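Local coordinates for protein transcriptional regulator, LysR family (Vibrio cholerae, PDB 3SZP) that activates virulence genes of Vibrio cholerae in response to oxygen and pH, and as a LysR-type regulator probably does so by binding promoter DNA through its winged helix-turn-helix domain, at residues N7-V12 against L55-A60; G16-T21 against R46-H51; P108-F113 against I122-S127; M114-D119 against I282-G287; Q169-H174 against V251-D256. All coordinates share one frame; numbering follows the deposited sequence.

The five contacts fall into two groups. Interactions 1 and 2, with centres 7 Å apart, lie in the N-terminal DNA-binding domain, where helices 3-15 and 18-25 meet the two-stranded wing of strands 48-51 and 54-57; 16-21 and 46-51 come between the two segments of interaction 1 in the chain. The other three belong to the substrate-binding domain. Interactions 3 and 4, about 10 Å apart between centres, share helix 102-116, one face against strand 120-127 and its C-terminal end against helix 276-287. Interaction 5 stands about 35 Å, centre to centre, from interaction 3 but reaches the same mixed sheet. Interaction 1 and interaction 5, with centres about 55 Å apart, show how extended the regulator is.

Interaction 1 (N7-V12 against L55-A60); sequences NLFRLV and LTLTEA
Phe9 and Val12, one turn apart on helix 3-15, face Leu57 and Leu55 on strand 54-57. The CA atoms of Phe9 and Leu57 are 10.4 Å apart and those of Val12 and Leu55 9.0 Å, so side chains alone bridge the gap and no hydrogen bond crosses it. Past the strand, the chain turns at Thr58, the N-cap of helix 59-83, whose OG1 caps Gly61 N. Phe9 carries its ring out with CG anti to the backbone N (chi1 157°), and the rim of the ring meets Leu57: CD2 of Leu57 sits near the ring plane, 3.5 Å from Phe9 CE1 and 3.6 Å from Phe9 CZ. The second pair is a methyl-to-methyl contact in which Val12 CG1 presses on Leu55 CD1 at 3.4 Å, tighter than usual for two carbons, the side chains meeting at about a right angle. Elsewhere on the helix, Arg10 grips Asn7 side-on, NE and NH2 both donating to OD1 at 3.0 and 2.8 Å, while its NH1 forms a salt bridge with Glu14. Leu48 of the partner strand touches Phe9, Leu55 and Leu57, and Ile36 and Leu39 of helix 29-43 also reach the Phe9 ring. Packing of the first helix against a beta-hairpin wing in this way belongs to the winged helix-turn-helix fold of the LysR family.

Interaction 2 (G16-T21 against R46-H51); sequences GSYTST and RLLNRH
Apolar contact joins Tyr18, in the first turn of helix 18-25, to Leu48 of strand 48-51, so the first helix of the helix-turn-helix meets a strand of the wing. Leu48 CD1 lies at the edge of the tyrosine ring, near its plane, 3.8 Å from Tyr18 OH and 4.3 Å from Tyr18 CE1. Against the same end of the ring comes Arg50, its chain bent at chi2 (147°) and chi3 (-64°). Its CD is 3.7 Å from Tyr18 OH, which lies over one face of the guanidinium, the tyrosine ring and guanidinium planes 59° apart. Hydrogen bonds stay within each segment. Ser17 OG caps the helix by accepting from Ser20 N, and Ser17 O takes Thr21 N and Thr21 OG1 from opposite faces of its plane. Arg46 holds Asn49 OD1 through NE and NH2. The model gives the buried Tyr18 OH no hydrogen-bond partner, so the hydroxyl appears to be held by van der Waals packing alone, and the poorly ordered Arg50 probably adds little fixed geometry.

Interaction 3 (P108-F113 against I122-S127); sequences PMFNAF and IELMMS
Phe110 on helix 102-116 meets Leu124 on strand 120-127, and one turn later Phe113 meets Ile122, the two segments running nearly antiparallel at 165° with their axes 11.3 Å apart. Helix 102-116 is kinked at Pro108 and Met109, whose N atoms lack bonds to the preceding turn. Phe110 then points at the strand with CG anti to its carbonyl carbon (chi1 -68°), which brings the CD2-CE2 flank of the ring to the branched end of Leu124. Its CE2 is 3.9 Å from Leu124 CD1 and 4.1 Å from Leu124 CD2, so both methyls share the contact, and the two side chains stand at about a right angle. This is the helix-on-sheet layer of a beta-alpha-beta unit, strand 91-98, helix 102-116 and strand 120-127, in the substrate-binding domain, whose fold is that of periplasmic binding proteins; residues Ile122 to Leu124 also pair in a parallel beta ladder with a strand of the third subunit, so the sheet runs on across the interface. Asn111 takes no part in the contact with the strand; its ND2 gives a weak hydrogen bond to Ser225 of the third subunit. At Phe113 the contact resumes: CD2 lies 4.1 Å from CD1 of Ile122, the tip of a chain extended at chi2 (-173°), while Phe281 and Phe284 of helix 276-287 meet the Phe113 ring edge-to-face.

Interaction 4 (M114-D119 against I282-G287); sequences MEKYPD and IDFVIG
Phe284 of helix 276-287 reaches into the end of helix 102-116, where Lys116 and Tyr117 receive it. Its CG is anti to the backbone N (chi1 -170°), carrying the ring straight out from its helix. Lys116 takes the same first torsion (chi1 -173°) and stays extended to its tip, so that its aliphatic stem runs obliquely past the phenyl group, CD 3.8 Å from Phe284 CE1 and 4.1 Å from Phe284 CD1. Tyr117, the first residue to leave the helical conformation, has CG beside its backbone N instead (chi1 -60°). The result is a looser touch, with Phe284 CD1 near the plane of the tyrosine ring at its edge, 4.4 Å from Tyr117 CE2. Lys116 CG also lies over one face of the Tyr117 ring, 3.7 Å above its plane but displaced toward the rim, so the lysine stem packs on both aromatics. The Phe113 ring also meets that of Tyr117. The contact joins the C-terminal end of helix 102-116, and the turn after it, to helix 276-287 at the surface of the substrate-binding domain, an aromatic cluster with a solvent-exposed lysine beside it.

Interaction 5 (Q169-H174 against V251-D256); sequences QYLSSH and VQVLSD
Leu171 on helix 168-173 sets one methyl, CD1, against both Val251 and Val253 of segment 251-256. Strand 251-252 pairs antiparallel with strand 153-166 in the mixed sheet of the substrate-binding domain, of the periplasmic-binding-protein fold, and helix 168-173 follows strand 153-166 directly in the chain, so the contact closes the helix down on the edge of the same sheet. The tight part is small. Leu171 holds CG beside its backbone N (chi1 -66°) with chi2 extended at 176°, which places CD1 against the two valines; there it meets Val251 CG2 at 3.3 Å, closer than carbons normally approach, and Val253 CG1 at 3.7 Å. Val251 offers the methyl that sits between its backbone N and carbonyl carbon, Val253 the one anti to its carbonyl carbon. Ala166 also touches Leu171, and Leu164 lies against the buried Val253. The loose side is made by Gln252, whose CB points away from the helix, and by the exposed Ser255 and Asp256, Asp256 OD1 bonding to Ser202. Next to Leu171, Tyr170 sends its OH to His186 and to the backbone N of Gln187. His174 folds back on Tyr170: its ND1 stands over one face of the Tyr170 ring, displaced toward its rim, and donates in the imidazole plane to Tyr170 O at 3.0 Å, with an N-H...O angle of 157°.

Interaction 1 (N7-V12 against L55-A60)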
# COMPACT_ATOMS: atom_id res chain seq x y z
N ASN A 7 25.41 -0.99 5.95
CA ASN A 7 25.36 -2.42 5.68
C ASN A 7 23.97 -2.98 5.85
O ASN A 7 23.56 -3.86 5.09
CB ASN A 7 26.28 -3.21 6.62
CG ASN A 7 26.46 -4.64 6.17
OD1 ASN A 7 26.68 -4.90 4.98
ND2 ASN A 7 26.36 -5.58 7.10
N LEU A 8 23.26 -2.48 6.86
CA LEU A 8 21.90 -2.93 7.13
C LEU A 8 21.00 -2.51 5.97
O LEU A 8 20.12 -3.26 5.56
CB LEU A 8 21.35 -2.34 8.43
CG LEU A 8 19.86 -2.69 8.65
CD1 LEU A 8 19.70 -4.21 8.76
CD2 LEU A 8 19.26 -2.01 9.88
N PHE A 9 21.24 -1.31 5.45
CA PHE A 9 20.51 -0.81 4.29
C PHE A 9 20.72 -1.75 3.11
O PHE A 9 19.77 -2.16 2.46
CB PHE A 9 20.99 0.60 3.95
CG PHE A 9 20.74 1.01 2.52
CD1 PHE A 9 19.46 1.31 2.07
CD2 PHE A 9 21.81 1.12 1.63
CE1 PHE A 9 19.24 1.71 0.75
CE2 PHE A 9 21.59 1.54 0.31
CZ PHE A 9 20.31 1.82 -0.13
N ARG A 10 21.97 -2.12 2.86
CA ARG A 10 22.26 -3.10 1.82
C ARG A 10 21.46 -4.39 2.00
O ARG A 10 20.92 -4.92 1.03
CB ARG A 10 23.76 -3.42 1.79
CG ARG A 10 24.12 -4.56 0.84
CD ARG A 10 25.60 -4.91 0.91
NE ARG A 10 25.98 -5.54 2.18
CZ ARG A 10 26.12 -6.85 2.36
NH1 ARG A 10 25.88 -7.70 1.36
NH2 ARG A 10 26.48 -7.33 3.54
N LEU A 11 21.38 -4.90 3.23
CA LEU A 11 20.70 -6.17 3.49
C LEU A 11 19.20 -6.04 3.27
O LEU A 11 18.54 -6.97 2.81
CB LEU A 11 20.96 -6.66 4.93
CG LEU A 11 22.37 -7.04 5.36
CD1 LEU A 11 22.35 -7.58 6.80
CD2 LEU A 11 22.99 -8.07 4.42
N VAL A 12 18.66 -4.88 3.64
CA VAL A 12 17.25 -4.61 3.43
C VAL A 12 16.92 -4.68 1.94
O VAL A 12 15.92 -5.26 1.55
CB VAL A 12 16.85 -3.25 4.01
CG1 VAL A 12 15.53 -2.78 3.42
CG2 VAL A 12 16.79 -3.32 5.56
N LEU A 55 8.87 -1.92 -1.06
CA LEU A 55 10.06 -1.15 -0.74
C LEU A 55 10.84 -0.84 -2.02
O LEU A 55 11.18 -1.74 -2.78
CB LEU A 55 10.92 -1.92 0.24
CG LEU A 55 12.18 -1.24 0.77
CD1 LEU A 55 12.54 -1.81 2.12
CD2 LEU A 55 13.32 -1.42 -0.23
N THR A 56 11.10 0.43 -2.28
CA THR A 56 11.85 0.81 -3.47
C THR A 56 12.89 1.88 -3.16
O THR A 56 12.76 2.63 -2.20
CB THR A 56 10.94 1.32 -4.57
OG1 THR A 56 10.37 2.57 -4.16
CG2 THR A 56 9.82 0.32 -4.85
N LEU A 57 13.91 1.96 -4.01
CA LEU A 57 15.06 2.83 -3.76
C LEU A 57 14.84 4.19 -4.39
O LEU A 57 14.26 4.29 -5.47
CB LEU A 57 16.31 2.20 -4.35
CG LEU A 57 16.84 0.98 -3.58
CD1 LEU A 57 17.76 0.15 -4.46
CD2 LEU A 57 17.57 1.44 -2.37
N THR A 58 15.31 5.24 -3.72
CA THR A 58 15.34 6.54 -4.35
C THR A 58 16.51 6.50 -5.32
O THR A 58 17.19 5.47 -5.39
CB THR A 58 15.54 7.64 -3.31
OG1 THR A 58 16.79 7.43 -2.64
CG2 THR A 58 14.40 7.61 -2.28
N GLU A 59 16.77 7.59 -6.04
CA GLU A 59 17.94 7.66 -6.90
C GLU A 59 19.19 7.56 -6.04
O GLU A 59 20.12 6.84 -6.37
CB GLU A 59 17.98 8.97 -7.71
CG GLU A 59 16.66 9.29 -8.40
CD GLU A 59 16.72 10.56 -9.26
OE1 GLU A 59 15.78 10.78 -10.03
OE2 GLU A 59 17.71 11.32 -9.17
N ALA A 60 19.21 8.30 -4.94
CA ALA A 60 20.30 8.25 -3.98
C ALA A 60 20.47 6.83 -3.43
O ALA A 60 21.58 6.31 -3.40
CB ALA A 60 20.07 9.23 -2.86

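Interaction 2 (G16-T21 against R46-H51)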
# COMPACT_ATOMS: atom_id res chain seq x y z
N GLY A 16 14.48 -7.32 0.45
CA GLY A 16 13.32 -6.71 -0.16
C GLY A 16 12.25 -6.21 0.79
O GLY A 16 11.23 -5.68 0.34
N SER A 17 12.45 -6.40 2.09
CA SER A 17 11.55 -5.87 3.11
C SER A 17 12.19 -5.86 4.50
O SER A 17 13.19 -6.54 4.74
CB SER A 17 10.24 -6.67 3.15
OG SER A 17 10.40 -7.87 3.87
N TYR A 18 11.60 -5.09 5.42
CA TYR A 18 12.11 -5.01 6.78
C TYR A 18 11.83 -6.30 7.53
O TYR A 18 12.68 -6.78 8.27
CB TYR A 18 11.50 -3.84 7.54
CG TYR A 18 12.02 -2.47 7.17
CD1 TYR A 18 13.09 -2.31 6.32
CD2 TYR A 18 11.43 -1.32 7.70
CE1 TYR A 18 13.56 -1.05 5.99
CE2 TYR A 18 11.89 -0.06 7.37
CZ TYR A 18 12.95 0.08 6.52
OH TYR A 18 13.41 1.34 6.19
N THR A 19 10.63 -6.84 7.36
CA THR A 19 10.23 -8.09 8.01
C THR A 19 11.13 -9.24 7.54
O THR A 19 11.60 -10.04 8.34
CB THR A 19 8.74 -8.44 7.74
OG1 THR A 19 7.88 -7.61 8.55
CG2 THR A 19 8.47 -9.91 8.05
N SER A 20 11.35 -9.31 6.24
CA SER A 20 12.22 -10.33 5.68
C SER A 20 13.62 -10.17 6.28
O SER A 20 14.26 -11.14 6.67
CB SER A 20 12.29 -10.20 4.16
OG SER A 20 13.35 -10.99 3.65
N THR A 21 14.07 -8.93 6.37
CA THR A 21 15.38 -8.65 6.94
C THR A 21 15.43 -8.96 8.43
O THR A 21 16.41 -9.52 8.93
CB THR A 21 15.81 -7.19 6.64
OG1 THR A 21 15.82 -6.99 5.22
CG2 THR A 21 17.19 -6.92 7.21
N ARG A 46 17.24 10.83 1.63
CA ARG A 46 16.27 9.75 1.65
C ARG A 46 16.80 8.65 0.73
O ARG A 46 17.14 8.90 -0.42
CB ARG A 46 14.91 10.25 1.15
CG ARG A 46 13.74 9.28 1.27
CD ARG A 46 12.44 9.99 0.84
NE ARG A 46 11.30 9.09 0.77
CZ ARG A 46 10.56 8.72 1.82
NH1 ARG A 46 10.83 9.17 3.04
NH2 ARG A 46 9.53 7.89 1.64
N LEU A 47 16.88 7.44 1.25
CA LEU A 47 17.43 6.31 0.50
C LEU A 47 16.37 5.34 -0.01
O LEU A 47 16.57 4.71 -1.04
CB LEU A 47 18.45 5.53 1.34
CG LEU A 47 19.73 6.29 1.69
CD1 LEU A 47 20.60 5.41 2.55
CD2 LEU A 47 20.49 6.73 0.44
N LEU A 48 15.27 5.19 0.73
CA LEU A 48 14.25 4.19 0.45
C LEU A 48 12.88 4.81 0.48
O LEU A 48 12.61 5.69 1.29
CB LEU A 48 14.25 3.11 1.53
CG LEU A 48 15.45 2.18 1.67
CD1 LEU A 48 15.33 1.34 2.93
CD2 LEU A 48 15.55 1.30 0.43
N ASN A 49 12.01 4.31 -0.38
CA ASN A 49 10.59 4.59 -0.28
C ASN A 49 9.85 3.38 0.28
O ASN A 49 10.15 2.23 -0.05
CB ASN A 49 10.03 4.97 -1.65
CG ASN A 49 10.51 6.33 -2.12
OD1 ASN A 49 10.44 7.33 -1.38
ND2 ASN A 49 11.02 6.39 -3.35
N ARG A 50 8.89 3.65 1.16
CA ARG A 50 8.03 2.61 1.69
C ARG A 50 6.58 2.95 1.40
O ARG A 50 5.96 3.75 2.09
CB ARG A 50 8.23 2.46 3.20
CG ARG A 50 9.49 1.69 3.59
CD ARG A 50 10.07 2.22 4.90
NE ARG A 50 10.50 3.61 4.76
CZ ARG A 50 10.87 4.39 5.77
NH1 ARG A 50 10.85 3.92 7.01
NH2 ARG A 50 11.25 5.64 5.54
N HIS A 51 6.05 2.35 0.34
CA HIS A 51 4.63 2.46 0.04
C HIS A 51 4.04 1.05 0.09
O HIS A 51 4.65 0.10 -0.40
CB HIS A 51 4.42 3.10 -1.34
CG HIS A 51 2.98 3.26 -1.73
ND1 HIS A 51 2.44 2.65 -2.84
CD2 HIS A 51 1.97 3.96 -1.16
CE1 HIS A 51 1.16 2.96 -2.93
NE2 HIS A 51 0.85 3.76 -1.93

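Interaction 3 (P108-F113 against I122-S127)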
# COMPACT_ATOMS: atom_id res chain seq x y z
N PRO A 108 17.08 -30.01 25.73
CA PRO A 108 17.87 -30.75 26.73
C PRO A 108 19.27 -31.01 26.19
O PRO A 108 20.25 -30.77 26.88
CB PRO A 108 17.09 -32.06 26.89
CG PRO A 108 15.66 -31.64 26.69
CD PRO A 108 15.74 -30.58 25.56
N MET A 109 19.34 -31.46 24.94
CA MET A 109 20.60 -31.80 24.30
C MET A 109 21.45 -30.54 24.06
O MET A 109 22.65 -30.54 24.32
CB MET A 109 20.31 -32.52 22.99
CG MET A 109 21.53 -32.97 22.23
SD MET A 109 21.01 -34.05 20.87
CE MET A 109 20.15 -32.87 19.83
N PHE A 110 20.82 -29.47 23.57
CA PHE A 110 21.53 -28.24 23.32
C PHE A 110 22.07 -27.68 24.63
O PHE A 110 23.19 -27.17 24.70
CB PHE A 110 20.63 -27.20 22.63
CG PHE A 110 20.22 -27.57 21.23
CD1 PHE A 110 20.81 -28.66 20.60
CD2 PHE A 110 19.28 -26.82 20.52
CE1 PHE A 110 20.46 -29.01 19.29
CE2 PHE A 110 18.93 -27.17 19.21
CZ PHE A 110 19.51 -28.26 18.60
N ASN A 111 21.25 -27.75 25.67
CA ASN A 111 21.68 -27.25 26.97
C ASN A 111 22.91 -28.03 27.49
O ASN A 111 23.88 -27.43 27.95
CB ASN A 111 20.53 -27.29 27.98
CG ASN A 111 19.50 -26.20 27.70
OD1 ASN A 111 19.82 -25.21 27.07
ND2 ASN A 111 18.26 -26.39 28.15
N ALA A 112 22.85 -29.35 27.37
CA ALA A 112 23.91 -30.21 27.88
C ALA A 112 25.16 -29.88 27.11
O ALA A 112 26.25 -29.93 27.64
CB ALA A 112 23.55 -31.67 27.68
N PHE A 113 25.01 -29.53 25.84
CA PHE A 113 26.18 -29.22 25.03
C PHE A 113 26.81 -27.92 25.49
O PHE A 113 28.02 -27.84 25.67
CB PHE A 113 25.85 -29.14 23.54
CG PHE A 113 26.98 -28.63 22.71
CD1 PHE A 113 27.98 -29.50 22.27
CD2 PHE A 113 27.10 -27.28 22.41
CE1 PHE A 113 29.04 -29.03 21.50
CE2 PHE A 113 28.16 -26.81 21.65
CZ PHE A 113 29.13 -27.69 21.19
N ILE A 122 25.91 -20.65 20.92
CA ILE A 122 24.90 -21.11 19.98
C ILE A 122 23.95 -20.00 19.56
O ILE A 122 23.35 -19.33 20.40
CB ILE A 122 24.07 -22.28 20.53
CG1 ILE A 122 24.96 -23.50 20.73
CG2 ILE A 122 22.92 -22.60 19.58
CD1 ILE A 122 24.18 -24.77 21.12
N GLU A 123 23.85 -19.82 18.25
CA GLU A 123 22.78 -19.03 17.65
C GLU A 123 21.77 -20.01 17.04
O GLU A 123 22.10 -20.77 16.13
CB GLU A 123 23.32 -18.07 16.60
CG GLU A 123 22.27 -17.12 16.07
CD GLU A 123 22.72 -16.33 14.87
OE1 GLU A 123 23.90 -15.96 14.80
OE2 GLU A 123 21.87 -16.08 13.99
N LEU A 124 20.55 -20.01 17.57
CA LEU A 124 19.52 -20.95 17.16
C LEU A 124 18.33 -20.24 16.51
O LEU A 124 17.70 -19.37 17.12
CB LEU A 124 19.05 -21.75 18.38
CG LEU A 124 17.90 -22.75 18.21
CD1 LEU A 124 18.29 -23.89 17.27
CD2 LEU A 124 17.48 -23.31 19.56
N MET A 125 18.04 -20.60 15.26
CA MET A 125 16.90 -20.07 14.54
C MET A 125 15.85 -21.16 14.32
O MET A 125 16.13 -22.20 13.74
CB MET A 125 17.34 -19.50 13.19
CG MET A 125 16.19 -19.18 12.26
SD MET A 125 15.41 -17.59 12.62
CE MET A 125 16.77 -16.46 12.28
N MET A 126 14.63 -20.91 14.78
CA MET A 126 13.53 -21.84 14.59
C MET A 126 12.61 -21.41 13.47
O MET A 126 12.27 -20.23 13.36
CB MET A 126 12.71 -21.98 15.86
CG MET A 126 13.08 -23.19 16.65
SD MET A 126 13.90 -22.68 18.14
CE MET A 126 12.46 -21.99 18.98
N SER A 127 12.18 -22.36 12.65
CA SER A 127 11.16 -22.08 11.63
C SER A 127 10.37 -23.34 11.28
O SER A 127 10.86 -24.45 11.45
CB SER A 127 11.82 -21.52 10.37
OG SER A 127 12.93 -22.34 10.03

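Interaction 4 (M114-D119 against I282-G287)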
# COMPACT_ATOMS: atom_id res chain seq x y z
N MET A 114 26.00 -26.89 25.67
CA MET A 114 26.51 -25.61 26.14
C MET A 114 27.15 -25.74 27.51
O MET A 114 28.18 -25.11 27.77
CB MET A 114 25.41 -24.54 26.15
CG MET A 114 25.11 -24.01 24.75
SD MET A 114 23.78 -22.81 24.71
CE MET A 114 22.35 -23.85 25.01
N GLU A 115 26.54 -26.55 28.37
CA GLU A 115 27.11 -26.78 29.69
C GLU A 115 28.52 -27.36 29.60
O GLU A 115 29.43 -26.89 30.27
CB GLU A 115 26.21 -27.66 30.58
CG GLU A 115 26.90 -28.04 31.89
CD GLU A 115 25.93 -28.40 33.01
OE1 GLU A 115 24.71 -28.47 32.75
OE2 GLU A 115 26.39 -28.59 34.16
N LYS A 116 28.69 -28.35 28.74
CA LYS A 116 29.99 -28.98 28.52
C LYS A 116 30.98 -28.05 27.84
O LYS A 116 32.17 -28.10 28.13
CB LYS A 116 29.82 -30.25 27.69
CG LYS A 116 31.09 -31.07 27.56
CD LYS A 116 30.83 -32.35 26.79
CE LYS A 116 31.93 -33.38 27.01
NZ LYS A 116 31.53 -34.71 26.44
N TYR A 117 30.51 -27.22 26.91
CA TYR A 117 31.42 -26.35 26.17
C TYR A 117 31.06 -24.88 26.35
O TYR A 117 30.41 -24.30 25.50
CB TYR A 117 31.42 -26.72 24.70
CG TYR A 117 31.87 -28.14 24.46
CD1 TYR A 117 33.21 -28.50 24.55
CD2 TYR A 117 30.95 -29.13 24.16
CE1 TYR A 117 33.62 -29.82 24.33
CE2 TYR A 117 31.34 -30.44 23.94
CZ TYR A 117 32.67 -30.77 24.02
OH TYR A 117 33.03 -32.08 23.79
N PRO A 118 31.52 -24.28 27.45
CA PRO A 118 31.15 -22.92 27.85
C PRO A 118 31.69 -21.82 26.92
O PRO A 118 31.19 -20.70 27.01
CB PRO A 118 31.77 -22.76 29.25
CG PRO A 118 32.27 -24.15 29.64
CD PRO A 118 32.52 -24.87 28.37
N ASP A 119 32.67 -22.11 26.06
CA ASP A 119 33.23 -21.10 25.16
C ASP A 119 32.68 -21.24 23.74
O ASP A 119 33.05 -20.50 22.84
CB ASP A 119 34.76 -21.20 25.07
CG ASP A 119 35.44 -21.01 26.40
OD1 ASP A 119 34.93 -20.22 27.23
OD2 ASP A 119 36.50 -21.64 26.61
N ILE A 282 28.57 -31.90 16.47
CA ILE A 282 28.07 -33.04 15.71
C ILE A 282 28.28 -34.36 16.47
O ILE A 282 27.35 -35.16 16.60
CB ILE A 282 28.76 -33.10 14.34
CG1 ILE A 282 28.34 -31.92 13.48
CG2 ILE A 282 28.45 -34.43 13.63
CD1 ILE A 282 29.11 -31.83 12.16
N ASP A 283 29.50 -34.58 16.97
CA ASP A 283 29.80 -35.79 17.74
C ASP A 283 28.98 -35.85 19.02
O ASP A 283 28.60 -36.93 19.49
CB ASP A 283 31.28 -35.85 18.10
CG ASP A 283 32.16 -36.30 16.93
OD1 ASP A 283 31.60 -36.72 15.89
OD2 ASP A 283 33.41 -36.26 17.07
N PHE A 284 28.71 -34.69 19.60
CA PHE A 284 27.91 -34.66 20.82
C PHE A 284 26.49 -35.14 20.54
O PHE A 284 25.96 -36.00 21.24
CB PHE A 284 27.89 -33.25 21.40
CG PHE A 284 27.29 -33.18 22.78
CD1 PHE A 284 28.06 -33.44 23.90
CD2 PHE A 284 25.96 -32.84 22.95
CE1 PHE A 284 27.51 -33.36 25.18
CE2 PHE A 284 25.41 -32.76 24.23
CZ PHE A 284 26.19 -33.03 25.34
N VAL A 285 25.86 -34.59 19.51
CA VAL A 285 24.52 -35.02 19.13
C VAL A 285 24.48 -36.53 18.89
O VAL A 285 23.67 -37.25 19.48
CB VAL A 285 24.02 -34.29 17.87
CG1 VAL A 285 22.71 -34.90 17.41
CG2 VAL A 285 23.87 -32.80 18.15
N ILE A 286 25.39 -37.00 18.05
CA ILE A 286 25.46 -38.42 17.72
C ILE A 286 25.50 -39.31 18.95
O ILE A 286 24.89 -40.39 18.97
CB ILE A 286 26.68 -38.71 16.85
CG1 ILE A 286 26.43 -38.21 15.43
CG2 ILE A 286 27.01 -40.20 16.88
CD1 ILE A 286 27.61 -38.41 14.51
N GLY A 287 26.23 -38.88 19.98
CA GLY A 287 26.36 -39.68 21.18
C GLY A 287 25.21 -39.48 22.16
O GLY A 287 25.12 -40.18 23.16

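Interaction 5 (Q169-H174 against V251-D256)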
# COMPACT_ATOMS: atom_id res chain seq x y z
N GLN A 169 -12.88 -34.07 29.77
CA GLN A 169 -13.99 -33.14 29.73
C GLN A 169 -14.66 -33.17 28.35
O GLN A 169 -15.88 -33.19 28.26
CB GLN A 169 -13.55 -31.71 30.09
CG GLN A 169 -14.69 -30.76 30.46
CD GLN A 169 -14.36 -29.26 30.23
OE1 GLN A 169 -13.19 -28.85 30.09
NE2 GLN A 169 -15.40 -28.43 30.18
N TYR A 170 -13.86 -33.18 27.28
CA TYR A 170 -14.44 -33.18 25.93
C TYR A 170 -15.17 -34.50 25.65
O TYR A 170 -16.29 -34.51 25.12
CB TYR A 170 -13.37 -32.94 24.85
CG TYR A 170 -13.92 -33.07 23.44
CD1 TYR A 170 -14.57 -32.00 22.83
CD2 TYR A 170 -13.80 -34.25 22.74
CE1 TYR A 170 -15.09 -32.11 21.55
CE2 TYR A 170 -14.31 -34.38 21.46
CZ TYR A 170 -14.95 -33.30 20.87
OH TYR A 170 -15.47 -33.43 19.61
N LEU A 171 -14.54 -35.60 26.00
CA LEU A 171 -15.10 -36.90 25.71
C LEU A 171 -16.37 -37.16 26.52
O LEU A 171 -17.28 -37.84 26.05
CB LEU A 171 -14.06 -37.99 25.95
CG LEU A 171 -12.94 -37.84 24.94
CD1 LEU A 171 -11.83 -38.84 25.19
CD2 LEU A 171 -13.51 -37.99 23.54
N SER A 172 -16.43 -36.59 27.73
CA SER A 172 -17.62 -36.65 28.56
C SER A 172 -18.86 -36.20 27.80
O SER A 172 -19.95 -36.72 28.01
CB SER A 172 -17.46 -35.77 29.79
OG SER A 172 -16.67 -36.40 30.78
N SER A 173 -18.68 -35.22 26.92
CA SER A 173 -19.80 -34.57 26.27
C SER A 173 -19.92 -34.93 24.78
O SER A 173 -20.93 -34.62 24.14
CB SER A 173 -19.66 -33.06 26.42
OG SER A 173 -20.88 -32.42 26.13
N HIS A 174 -18.88 -35.56 24.24
CA HIS A 174 -18.85 -35.97 22.84
C HIS A 174 -18.24 -37.35 22.79
O HIS A 174 -17.01 -37.47 22.73
CB HIS A 174 -17.96 -35.03 22.03
CG HIS A 174 -18.31 -33.59 22.18
ND1 HIS A 174 -17.90 -32.84 23.26
CD2 HIS A 174 -19.05 -32.76 21.40
CE1 HIS A 174 -18.37 -31.61 23.14
NE2 HIS A 174 -19.07 -31.54 22.02
N VAL A 251 -6.43 -37.87 26.99
CA VAL A 251 -6.47 -39.30 26.71
C VAL A 251 -6.41 -39.59 25.22
O VAL A 251 -7.01 -38.89 24.40
CB VAL A 251 -7.70 -40.00 27.31
CG1 VAL A 251 -7.73 -39.82 28.84
CG2 VAL A 251 -8.97 -39.48 26.69
N GLN A 252 -5.67 -40.64 24.87
CA GLN A 252 -5.58 -41.07 23.49
C GLN A 252 -6.92 -41.62 23.02
O GLN A 252 -7.60 -42.31 23.76
CB GLN A 252 -4.49 -42.14 23.32
CG GLN A 252 -4.28 -42.54 21.87
CD GLN A 252 -3.11 -43.49 21.68
OE1 GLN A 252 -2.53 -43.98 22.64
NE2 GLN A 252 -2.77 -43.77 20.43
N VAL A 253 -7.30 -41.28 21.81
CA VAL A 253 -8.48 -41.89 21.20
C VAL A 253 -8.08 -42.55 19.89
O VAL A 253 -7.01 -42.29 19.36
CB VAL A 253 -9.57 -40.84 20.92
CG1 VAL A 253 -10.11 -40.29 22.24
CG2 VAL A 253 -9.01 -39.71 20.04
N LEU A 254 -8.95 -43.40 19.36
CA LEU A 254 -8.69 -44.09 18.10
C LEU A 254 -7.29 -44.67 18.09
O LEU A 254 -6.54 -44.48 17.13
CB LEU A 254 -8.88 -43.14 16.91
CG LEU A 254 -10.32 -42.65 16.69
CD1 LEU A 254 -10.39 -41.61 15.59
CD2 LEU A 254 -11.27 -43.81 16.39
N SER A 255 -6.93 -45.39 19.15
CA SER A 255 -5.59 -45.95 19.27
C SER A 255 -5.18 -46.91 18.14
O SER A 255 -3.99 -47.09 17.88
CB SER A 255 -5.40 -46.62 20.64
OG SER A 255 -6.50 -47.45 20.96
N ASP A 256 -6.15 -47.53 17.47
CA ASP A 256 -5.82 -48.46 16.38
C ASP A 256 -5.55 -47.70 15.07
O ASP A 256 -5.16 -48.29 14.06
CB ASP A 256 -6.94 -49.49 16.18
CG ASP A 256 -6.56 -50.61 15.21
OD1 ASP A 256 -5.44 -51.16 15.34
OD2 ASP A 256 -7.37 -50.93 14.31